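Local atomic coordinates of UL144 (PDB entry 6NYP), a protein that is a viral relative of the TNF receptor family and, like the cytomegalovirus UL144, probably binds the host lymphocyte receptor BTLA. Residues F[8-12]-F[13-17]. Sequence-based numbering, arbitrary orientation.
Sequences VQLGD and QCCPP
Leu10 and Cys15 meet side chain to side chain where residues 8-12 fold back on residues 13-17. Leu10 CB lies 4.1 Å from both Cys15 SG and Gln13 O. Leu10 CG, set anti to its own carbonyl carbon (chi1 -72°), comes down beside the cysteine, 3.8 Å from Cys15 CB. The branch CD1 makes the closest approach: it lies alongside the CB-SG bond, with Leu10 CD1 3.5 Å from Cys15 CB and little farther from the sulfur. That sulfur is bonded to Cys28, and both side chains also touch Thr34 of strand 34-38, so the hairpin packs against that strand here.

The backbone evidence defines a short antiparallel beta hairpin, near the N-terminal end of a cysteine-rich chain built in the manner of TNF receptors, where disulfides pin small strands together. Val8 and Cys15 form a hydrogen-bonded pair: Val8 N reaches Cys15 O at 2.8 Å, and Cys15 N returns a bond to Val8 O at 3.0 Å. Nearer the turn, Leu10 N gives Gln13 O a nearly straight bond (170° at the hydrogen). The same oxygen receives a CA-H contact from Gln9, which forms a non-hydrogen-bonded pair with Cys14. Gln9 and Cys14 share the face on which Cys14 is disulfide-bonded to Cys3.

At the open end, Val8 CG1 sits between its backbone N and carbonyl carbon (chi1 55°), which brings this methyl 3.4 Å from Cys15 O and 3.7 Å from Pro17 CA, in the loop just past strand 14-15. Beyond it, Pro16 O accepts a hydrogen bond from Thr34 OG1, while Pro17 packs on a basic side chain of the other protein chain.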
loop_
_atom_site.group_PDB
_atom_site.type_symbol
_atom_site.label_atom_id
_atom_site.label_comp_id
_atom_site.label_asym_id
_atom_site.label_seq_id
_atom_site.Cartn_x
_atom_site.Cartn_y
_atom_site.Cartn_z
ATOM N N VAL F 8 8.897 -2.759 -5.586
ATOM C CA VAL F 8 10.023 -3.501 -4.944
ATOM C C VAL F 8 10.012 -4.932 -5.494
ATOM O O VAL F 8 8.910 -5.496 -5.628
ATOM C CB VAL F 8 9.900 -3.468 -3.408
ATOM C CG1 VAL F 8 8.554 -3.991 -2.920
ATOM C CG2 VAL F 8 11.042 -4.207 -2.734
ATOM N N GLN F 9 11.184 -5.472 -5.846
ATOM C CA GLN F 9 11.352 -6.889 -6.268
ATOM C C GLN F 9 11.178 -7.773 -5.034
ATOM O O GLN F 9 11.944 -7.584 -4.072
ATOM C CB GLN F 9 12.724 -7.151 -6.901
ATOM C CG GLN F 9 12.701 -7.180 -8.425
ATOM C CD GLN F 9 13.605 -8.225 -9.035
ATOM O OE1 GLN F 9 14.673 -8.531 -8.511
ATOM N NE2 GLN F 9 13.181 -8.776 -10.162
ATOM N N LEU F 10 10.208 -8.690 -5.055
ATOM C CA LEU F 10 9.979 -9.645 -3.938
ATOM C C LEU F 10 10.559 -11.021 -4.297
ATOM O O LEU F 10 11.583 -11.392 -3.683
ATOM C CB LEU F 10 8.489 -9.688 -3.589
ATOM C CG LEU F 10 7.945 -8.446 -2.874
ATOM C CD1 LEU F 10 6.548 -8.693 -2.325
ATOM C CD2 LEU F 10 8.865 -7.989 -1.751
ATOM N N GLY F 11 9.985 -11.733 -5.271
ATOM C CA GLY F 11 10.646 -12.900 -5.889
ATOM C C GLY F 11 11.389 -12.473 -7.143
ATOM O O GLY F 11 12.249 -11.574 -7.042
ATOM N N ASP F 12 11.005 -13.033 -8.295
ATOM C CA ASP F 12 11.248 -12.451 -9.643
ATOM C C ASP F 12 10.010 -11.643 -10.052
ATOM O O ASP F 12 9.723 -11.552 -11.264
ATOM C CB ASP F 12 11.591 -13.547 -10.656
ATOM C CG ASP F 12 12.805 -14.382 -10.277
ATOM O OD1 ASP F 12 13.641 -13.895 -9.482
ATOM O OD2 ASP F 12 12.914 -15.518 -10.788
ATOM N N GLN F 13 9.317 -11.056 -9.068
ATOM C CA GLN F 13 8.003 -10.378 -9.220
ATOM C C GLN F 13 8.118 -8.936 -8.708
ATOM O O GLN F 13 8.711 -8.725 -7.618
ATOM C CB GLN F 13 6.936 -11.165 -8.455
ATOM C CG GLN F 13 5.490 -10.750 -8.722
ATOM C CD GLN F 13 5.013 -11.017 -10.131
ATOM O OE1 GLN F 13 4.968 -12.157 -10.594
ATOM N NE2 GLN F 13 4.591 -9.963 -10.813
ATOM N N CYS F 14 7.567 -7.995 -9.479
ATOM C CA CYS F 14 7.506 -6.548 -9.153
ATOM C C CYS F 14 6.215 -6.274 -8.371
ATOM O O CYS F 14 5.120 -6.537 -8.915
ATOM C CB CYS F 14 7.584 -5.709 -10.422
ATOM S SG CYS F 14 9.221 -5.729 -11.200
ATOM N N CYS F 15 6.350 -5.778 -7.135
ATOM C CA CYS F 15 5.247 -5.688 -6.144
ATOM C C CYS F 15 5.185 -4.302 -5.515
ATOM O O CYS F 15 6.196 -3.614 -5.395
ATOM C CB CYS F 15 5.407 -6.735 -5.050
ATOM S SG CYS F 15 5.243 -8.427 -5.667
ATOM N N PRO F 16 3.979 -3.863 -5.094
ATOM C CA PRO F 16 3.847 -2.690 -4.233
ATOM C C PRO F 16 4.658 -2.856 -2.951
ATOM O O PRO F 16 4.697 -3.942 -2.379
ATOM C CB PRO F 16 2.352 -2.638 -3.888
ATOM C CG PRO F 16 1.675 -3.421 -4.997
ATOM C CD PRO F 16 2.682 -4.463 -5.436
ATOM N N PRO F 17 5.322 -1.794 -2.450
ATOM C CA PRO F 17 6.057 -1.886 -1.193
ATOM C C PRO F 17 5.109 -1.886 0.014
ATOM O O PRO F 17 3.920 -1.669 -0.171
ATOM C CB PRO F 17 6.951 -0.643 -1.243
ATOM C CG PRO F 17 6.146 0.364 -2.034
ATOM C CD PRO F 17 5.405 -0.461 -3.064
#